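Local coordinates for 4-amino-4-deoxy-L-arabinose transferase or related glycosyltransferases of PMT family (Cupriavidus metallidurans, PDB 5EZM), which probably transfers 4-amino-4-deoxy-L-arabinose from a polyprenyl-phosphate carrier to lipid A, working as a zinc-binding integral membrane glycosyltransferase of the GT-C fold, at residues A194-M199 and L234-G239; V201-K206 and V241-I246; A467-Q472 and W563-V568. One frame throughout, in Å; residues are numbered along the deposited sequence.

Contact 1. Residues A194-M199 and L234-G239. With DSL (mono-trans, octa-cis decaprenyl-phosphate), chain C; PO4 (phosphate ion), chain B.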
# COMPACT_ATOMS: atom_id res chain seq x y z
N ALA A 194 20.03 12.85 -6.18
CA ALA A 194 18.59 12.63 -6.00
C ALA A 194 18.27 11.14 -5.94
O ALA A 194 17.43 10.71 -5.15
CB ALA A 194 17.82 13.31 -7.13
N CYS A 195 18.95 10.35 -6.77
CA CYS A 195 18.74 8.91 -6.78
C CYS A 195 19.17 8.28 -5.46
O CYS A 195 18.39 7.56 -4.82
CB CYS A 195 19.49 8.28 -7.95
SG CYS A 195 19.42 6.49 -8.04
N TRP A 196 20.40 8.56 -5.03
CA TRP A 196 20.88 8.01 -3.76
C TRP A 196 20.02 8.47 -2.59
O TRP A 196 19.74 7.69 -1.67
CB TRP A 196 22.34 8.42 -3.54
CG TRP A 196 23.30 7.66 -4.39
CD1 TRP A 196 23.76 8.02 -5.63
CD2 TRP A 196 23.92 6.41 -4.08
NE1 TRP A 196 24.63 7.07 -6.10
CE2 TRP A 196 24.75 6.07 -5.17
CE3 TRP A 196 23.86 5.55 -2.98
CZ2 TRP A 196 25.51 4.91 -5.20
CZ3 TRP A 196 24.62 4.39 -3.01
CH2 TRP A 196 25.43 4.08 -4.11
N ALA A 197 19.59 9.73 -2.61
CA ALA A 197 18.69 10.23 -1.57
C ALA A 197 17.39 9.44 -1.55
O ALA A 197 16.91 9.05 -0.48
CB ALA A 197 18.42 11.72 -1.79
N ALA A 198 16.82 9.18 -2.74
CA ALA A 198 15.60 8.38 -2.81
C ALA A 198 15.84 6.98 -2.24
O ALA A 198 14.98 6.44 -1.53
CB ALA A 198 15.10 8.29 -4.25
N MET A 199 17.00 6.39 -2.52
CA MET A 199 17.32 5.10 -1.92
C MET A 199 17.38 5.20 -0.41
O MET A 199 16.94 4.28 0.30
CB MET A 199 18.65 4.57 -2.48
CG MET A 199 18.51 3.89 -3.84
SD MET A 199 20.02 3.07 -4.37
CE MET A 199 21.06 4.48 -4.73
N LEU A 234 27.67 6.96 -11.45
CA LEU A 234 26.76 6.88 -10.32
C LEU A 234 27.03 7.92 -9.24
O LEU A 234 26.18 8.10 -8.36
CB LEU A 234 26.82 5.49 -9.69
CG LEU A 234 26.64 4.30 -10.64
CD1 LEU A 234 26.71 3.00 -9.87
CD2 LEU A 234 25.32 4.42 -11.39
N HIS A 235 28.17 8.60 -9.28
CA HIS A 235 28.63 9.43 -8.17
C HIS A 235 28.62 8.62 -6.88
O HIS A 235 27.92 8.93 -5.91
CB HIS A 235 27.80 10.71 -8.05
CG HIS A 235 28.15 11.76 -9.06
ND1 HIS A 235 27.62 11.76 -10.34
CD2 HIS A 235 28.97 12.83 -8.99
CE1 HIS A 235 28.11 12.79 -11.01
NE2 HIS A 235 28.93 13.46 -10.22
N LEU A 236 29.44 7.57 -6.89
CA LEU A 236 29.40 6.55 -5.84
C LEU A 236 29.69 7.15 -4.47
O LEU A 236 28.92 6.96 -3.52
CB LEU A 236 30.39 5.43 -6.17
CG LEU A 236 30.21 4.05 -5.54
CD1 LEU A 236 30.78 3.98 -4.13
CD2 LEU A 236 28.75 3.64 -5.57
N ALA A 237 30.80 7.88 -4.34
CA ALA A 237 31.21 8.39 -3.03
C ALA A 237 30.19 9.39 -2.49
O ALA A 237 29.68 9.24 -1.38
CB ALA A 237 32.59 9.03 -3.13
N LEU A 238 29.89 10.43 -3.27
CA LEU A 238 28.96 11.46 -2.82
C LEU A 238 27.58 10.88 -2.54
O LEU A 238 26.92 11.25 -1.56
CB LEU A 238 28.87 12.57 -3.86
CG LEU A 238 27.98 13.77 -3.51
CD1 LEU A 238 28.48 14.44 -2.24
CD2 LEU A 238 27.91 14.75 -4.67
N GLY A 239 27.13 9.94 -3.38
CA GLY A 239 25.82 9.35 -3.18
C GLY A 239 25.75 8.48 -1.94
O GLY A 239 24.76 8.49 -1.21
C21 DSL C . 18.42 0.42 -11.44
C22 DSL C . 18.76 1.62 -10.57
C23 DSL C . 17.74 2.73 -10.36
C24 DSL C . 19.96 1.69 -9.97
C25 DSL C . 20.32 2.90 -9.07
C26 DSL C . 20.99 2.36 -7.78
C27 DSL C . 22.40 3.02 -7.61
C28 DSL C . 22.70 4.40 -8.24
C29 DSL C . 23.36 2.38 -6.90
C30 DSL C . 23.06 0.99 -6.27
C31 DSL C . 24.39 0.17 -6.14
C32 DSL C . 24.56 -0.35 -4.67
C33 DSL C . 25.12 0.59 -3.58
C34 DSL C . 24.23 -1.63 -4.36
P PO4 B . 33.35 8.27 -7.57
O1 PO4 B . 32.49 8.20 -8.81
O2 PO4 B . 33.88 6.89 -7.25
O3 PO4 B . 32.52 8.77 -6.41
O4 PO4 B . 34.50 9.21 -7.81
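Gly239 packs its bare backbone against the indole of Trp196, an example of how a helix position without a side chain lets a neighbouring ring come close. Gly239 CA stands 3.5 Å from the centroid of the five-membered ring of Trp196 and 19° off its normal, a CH-pi contact. With CG beside the backbone N (chi1 -75°), the indole swings out toward helix 236-257, and Trp196 NE1 donates to Leu234 O at 2.9 Å, the acceptor near the ring plane and the bond somewhat bent (151°). Met199 CE and C28 of the decaprenyl phosphate lie on the opposite side, both offset toward the rim of the ring. A leucine in place of Trp196 would probably leave Leu234 O without this donor and open a gap between Gly239 and the lipid. The outer side is looser: Leu236, on the surface, touches the indole through CD2, 3.5 Å from Trp196 CZ2, and beyond it Ala237 N donates to O3 of a phosphate ion, probably from the crystallisation liquor, at 2.8 Å. Around this pair, Ala194 and Ala198 rest on helix 160-178, while Met199 and Leu234 each touch both helix 160-178 and helix 209-224.

Contact 2. Residues V201-K206 and V241-I246. With MPG ([(Z)-octadec-9-enyl] (2R)-2,3-bis(oxidanyl)propanoate), chain D.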
# COMPACT_ATOMS: atom_id res chain seq x y z
N VAL A 201 15.63 7.34 1.53
CA VAL A 201 14.25 7.39 1.99
C VAL A 201 13.62 6.00 1.94
O VAL A 201 12.87 5.61 2.85
CB VAL A 201 13.44 8.41 1.16
CG1 VAL A 201 12.00 8.45 1.62
CG2 VAL A 201 14.08 9.79 1.23
N ALA A 202 13.92 5.24 0.89
CA ALA A 202 13.36 3.89 0.77
C ALA A 202 13.84 3.00 1.91
O ALA A 202 13.07 2.21 2.46
CB ALA A 202 13.73 3.29 -0.58
N ILE A 203 15.13 3.11 2.27
CA ILE A 203 15.63 2.34 3.41
C ILE A 203 14.91 2.75 4.68
O ILE A 203 14.54 1.90 5.50
CB ILE A 203 17.16 2.52 3.53
CG1 ILE A 203 17.87 1.95 2.30
CG2 ILE A 203 17.67 1.85 4.80
CD1 ILE A 203 19.38 2.08 2.34
N LEU A 204 14.68 4.05 4.85
CA LEU A 204 13.88 4.53 5.98
C LEU A 204 12.40 4.19 5.85
O LEU A 204 11.63 4.49 6.76
CB LEU A 204 14.04 6.04 6.15
CG LEU A 204 15.40 6.51 6.67
CD1 LEU A 204 15.46 8.03 6.72
CD2 LEU A 204 15.66 5.92 8.05
N THR A 205 11.99 3.58 4.74
CA THR A 205 10.60 3.17 4.55
C THR A 205 10.39 1.69 4.82
O THR A 205 9.44 1.32 5.52
CB THR A 205 10.14 3.51 3.13
OG1 THR A 205 10.10 4.93 2.97
CG2 THR A 205 8.77 2.93 2.85
N LYS A 206 11.26 0.82 4.30
CA LYS A 206 11.07 -0.62 4.50
C LYS A 206 12.39 -1.38 4.57
O LYS A 206 12.42 -2.57 4.24
CB LYS A 206 10.19 -1.20 3.40
CG LYS A 206 9.32 -2.36 3.85
CD LYS A 206 8.48 -2.89 2.71
CE LYS A 206 7.75 -4.16 3.10
NZ LYS A 206 7.10 -4.78 1.91
N VAL A 241 27.61 8.93 0.69
CA VAL A 241 27.68 9.83 1.84
C VAL A 241 26.31 10.45 2.11
O VAL A 241 25.85 10.48 3.26
CB VAL A 241 28.75 10.91 1.62
CG1 VAL A 241 28.67 11.95 2.73
CG2 VAL A 241 30.14 10.28 1.59
N VAL A 242 25.65 10.96 1.07
CA VAL A 242 24.35 11.59 1.30
C VAL A 242 23.33 10.57 1.77
O VAL A 242 22.50 10.85 2.65
CB VAL A 242 23.88 12.34 0.03
CG1 VAL A 242 23.69 11.40 -1.13
CG2 VAL A 242 22.60 13.11 0.31
N MET A 243 23.38 9.34 1.23
CA MET A 243 22.46 8.30 1.66
C MET A 243 22.67 7.95 3.13
O MET A 243 21.71 7.81 3.89
CB MET A 243 22.61 7.06 0.78
CG MET A 243 21.58 5.98 1.08
SD MET A 243 22.28 4.33 0.92
CE MET A 243 23.43 4.32 2.30
N LEU A 244 23.94 7.81 3.54
CA LEU A 244 24.23 7.56 4.95
C LEU A 244 23.74 8.70 5.83
O LEU A 244 23.20 8.47 6.92
CB LEU A 244 25.73 7.34 5.15
CG LEU A 244 26.31 6.05 4.57
CD1 LEU A 244 27.82 6.01 4.79
CD2 LEU A 244 25.65 4.83 5.19
N VAL A 245 23.91 9.94 5.37
CA VAL A 245 23.41 11.09 6.13
C VAL A 245 21.90 11.01 6.27
O VAL A 245 21.34 11.42 7.30
CB VAL A 245 23.86 12.40 5.46
CG1 VAL A 245 23.07 13.59 6.01
CG2 VAL A 245 25.36 12.61 5.66
N ILE A 246 21.20 10.47 5.28
CA ILE A 246 19.75 10.41 5.36
C ILE A 246 19.29 9.28 6.29
O ILE A 246 18.42 9.47 7.14
CB ILE A 246 19.14 10.27 3.96
CG1 ILE A 246 19.37 11.56 3.17
CG2 ILE A 246 17.65 9.97 4.04
CD1 ILE A 246 18.83 11.52 1.77
C2 MPG D . 18.01 -7.62 2.17
C3 MPG D . 16.83 -8.27 1.46
C4 MPG D . 15.55 -8.20 2.28
C5 MPG D . 14.30 -8.61 1.49
C6 MPG D . 13.01 -8.31 2.26
C7 MPG D . 11.84 -7.94 1.33
C8 MPG D . 10.76 -7.09 2.04
C9 MPG D . 10.04 -6.11 1.09
C1 MPG D . 19.35 -7.92 1.49
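Segments 201-206 and 241-246, of the predicted transmembrane helices 185-206 and 236-257, run in broadly the same direction, their axes 9.9 Å apart at closest approach and crossing at -35°, without any hydrogen bond between them. The join depends on branched and flexible apolar side chains. Ile246 takes the largest share. Ile246 CG2, set anti to the backbone N (chi1, measured to CG1, is -68°), comes within 4.0 Å of Leu204 CD1, and the same methyl lies 4.2 Å from Val201 N, thus bridging one turn of the other helix. The Leu204 and Ile246 chains meet at a slant, and Leu204 CD1 also rests on a backbone carbonyl, 3.3 Å from Ile246 O. One turn earlier on the second helix, Met243 supplies the other point of touch: bent at chi2 and chi3, its chain brings Met243 SD to within 3.9 Å of Ile203 CD1, and the two side chains cross at about a right angle. The side-chain contacts are therefore apolar, and the two segments bury 182 Å² in all.

On the far side of helix 201-206 the polar groups are dealt with locally. Thr205 OG1 donates to Val201 O at 2.9 Å from above the carbonyl plane, and Ala202 O receives both Thr205 N and Lys206 N. Lys206 runs out extended, Lys206 NZ lying 3.3 Å from MPG C9 and in a salt bridge with Asp161. Phe91 and Trp94 of helix 91-103 cover Leu204, while helix 160-178 meets Val201 and Ala202 through Val167.

Contact 3. Residues A467-Q472 and W563-V568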
# COMPACT_ATOMS: atom_id res chain seq x y z
N ALA A 467 -15.86 0.22 13.46
CA ALA A 467 -16.18 1.62 13.65
C ALA A 467 -17.64 1.84 14.02
O ALA A 467 -17.97 2.85 14.65
CB ALA A 467 -15.84 2.41 12.38
N ASP A 468 -18.53 0.91 13.65
CA ASP A 468 -19.94 1.06 13.99
C ASP A 468 -20.17 0.94 15.49
O ASP A 468 -20.89 1.74 16.09
CB ASP A 468 -20.78 0.03 13.23
CG ASP A 468 -20.94 0.36 11.75
OD1 ASP A 468 -20.88 1.56 11.40
OD2 ASP A 468 -21.14 -0.57 10.95
N ILE A 469 -19.55 -0.06 16.13
CA ILE A 469 -19.72 -0.25 17.56
C ILE A 469 -18.76 0.61 18.38
O ILE A 469 -18.79 0.55 19.61
CB ILE A 469 -19.55 -1.73 17.97
CG1 ILE A 469 -18.07 -2.11 17.98
CG2 ILE A 469 -20.34 -2.62 17.03
CD1 ILE A 469 -17.81 -3.52 18.45
N ALA A 470 -17.92 1.41 17.73
CA ALA A 470 -17.03 2.29 18.48
C ALA A 470 -17.79 3.34 19.30
O ALA A 470 -17.44 3.53 20.47
CB ALA A 470 -16.01 2.94 17.54
N PRO A 471 -18.81 4.03 18.77
CA PRO A 471 -19.52 5.00 19.63
C PRO A 471 -20.16 4.39 20.87
O PRO A 471 -20.12 5.02 21.94
CB PRO A 471 -20.57 5.60 18.68
CG PRO A 471 -19.98 5.46 17.34
CD PRO A 471 -19.26 4.14 17.37
N GLN A 472 -20.76 3.21 20.76
CA GLN A 472 -21.33 2.55 21.94
C GLN A 472 -20.27 2.32 23.01
O GLN A 472 -20.51 2.56 24.19
CB GLN A 472 -21.98 1.22 21.54
CG GLN A 472 -23.23 1.36 20.68
CD GLN A 472 -24.43 1.83 21.48
OE1 GLN A 472 -24.45 1.73 22.71
NE2 GLN A 472 -25.44 2.34 20.79
N TRP A 563 -19.65 -8.82 14.15
CA TRP A 563 -19.42 -10.17 13.65
C TRP A 563 -18.05 -10.72 14.00
O TRP A 563 -17.85 -11.94 13.94
CB TRP A 563 -19.62 -10.20 12.14
CG TRP A 563 -21.03 -9.99 11.71
CD1 TRP A 563 -21.53 -8.93 11.02
CD2 TRP A 563 -22.13 -10.87 11.95
NE1 TRP A 563 -22.87 -9.09 10.81
CE2 TRP A 563 -23.27 -10.28 11.37
CE3 TRP A 563 -22.26 -12.11 12.60
CZ2 TRP A 563 -24.52 -10.88 11.41
CZ3 TRP A 563 -23.51 -12.70 12.64
CH2 TRP A 563 -24.63 -12.08 12.06
N ARG A 564 -17.10 -9.86 14.37
CA ARG A 564 -15.72 -10.29 14.58
C ARG A 564 -15.23 -10.09 16.01
O ARG A 564 -14.13 -10.58 16.33
CB ARG A 564 -14.78 -9.55 13.62
CG ARG A 564 -15.04 -9.84 12.15
CD ARG A 564 -14.01 -9.18 11.24
NE ARG A 564 -12.65 -9.63 11.52
CZ ARG A 564 -11.75 -8.94 12.23
NH1 ARG A 564 -12.07 -7.75 12.71
NH2 ARG A 564 -10.54 -9.44 12.44
N ARG A 565 -15.98 -9.41 16.87
CA ARG A 565 -15.46 -9.08 18.19
C ARG A 565 -16.61 -8.95 19.18
O ARG A 565 -17.72 -8.55 18.83
CB ARG A 565 -14.63 -7.78 18.15
CG ARG A 565 -15.31 -6.64 17.41
CD ARG A 565 -14.51 -5.34 17.41
NE ARG A 565 -13.34 -5.36 16.53
CZ ARG A 565 -13.39 -5.26 15.21
NH1 ARG A 565 -14.55 -5.15 14.57
NH2 ARG A 565 -12.26 -5.28 14.51
N VAL A 566 -16.31 -9.32 20.42
CA VAL A 566 -17.16 -9.09 21.58
C VAL A 566 -16.40 -8.16 22.52
O VAL A 566 -15.21 -8.40 22.80
CB VAL A 566 -17.53 -10.40 22.29
CG1 VAL A 566 -18.51 -10.14 23.43
CG2 VAL A 566 -18.10 -11.41 21.31
N VAL A 567 -17.07 -7.12 22.99
CA VAL A 567 -16.46 -6.11 23.86
C VAL A 567 -17.24 -6.09 25.16
O VAL A 567 -18.45 -5.79 25.17
CB VAL A 567 -16.46 -4.72 23.21
CG1 VAL A 567 -15.78 -3.71 24.13
CG2 VAL A 567 -15.76 -4.77 21.85
N VAL A 568 -16.55 -6.39 26.27
CA VAL A 568 -17.17 -6.61 27.56
C VAL A 568 -16.55 -5.69 28.60
O VAL A 568 -15.52 -5.05 28.37
CB VAL A 568 -17.05 -8.08 28.01
CG1 VAL A 568 -17.66 -9.01 26.97
CG2 VAL A 568 -15.59 -8.43 28.24
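Strand 566-569 belongs to the mixed five-stranded sheet of the C-terminal domain, antiparallel to its two neighbours 539-542 and 557-561, and the turn that leads into helix 470-474 drops one side chain onto a face of it. That side chain is Ile469. Arg565, just before the strand, and Val567 within it turn toward Ile469, whereas Val566 points away and packs on helix 544-550 instead. Ile469 holds CG1 in the crowded position between its backbone N and carbonyl carbon (chi1 77°), which carries CD1 down to the strand. There Ile469 CD1 lies 3.9 Å from Arg565 CD and 4.2 Å from Val567 CG2, so one methyl is shared by an aliphatic segment of the arginine and a branch of the valine. No hydrogen bond crosses between the two segments.

The charged end of Arg565 is carried away from the isoleucine by a bend at chi3. Its NE pairs with Asp490 in a salt bridge, while NH1 makes another with Asp562 and also donates to Ala464 O, at the end of helix 458-465. Arg564 NH1 reaches the same carbonyl in a weak hydrogen bond. Arg565 NH2 lies at the edge of the Arg564 guanidinium, in its plane, 3.1 Å from Arg564 NH1; both are donors, and no hydrogen bond joins them.

Arg565 thus illustrates a division of labour within one residue. Its methylene chain serves as apolar surface for Ile469, while two carboxylates and a carbonyl grip its buried charge; those anions probably offset the repulsion expected between two neighbouring arginines.

In the fold
Contacts 1 and 2 are successive parts of one interface. Both join helix 185-206 to helix 236-257, their segments alternate along the chain, and their centres lie 10 Å apart. They touch directly, Ala197 CB reaching Ile246 CD1 at 3.6 Å, so the packing of the two helices, predicted to be transmembrane, runs on from contact 1, beside the bound decaprenyl phosphate, into contact 2, toward Lys206. Contact 3 follows both in sequence and lies in the C-terminal domain, its centre about 49 Å from that of contact 1 and about 41 Å from that of contact 2. Helix-on-helix packing in the membrane part thus gives way to turn-on-sheet packing in a separate domain.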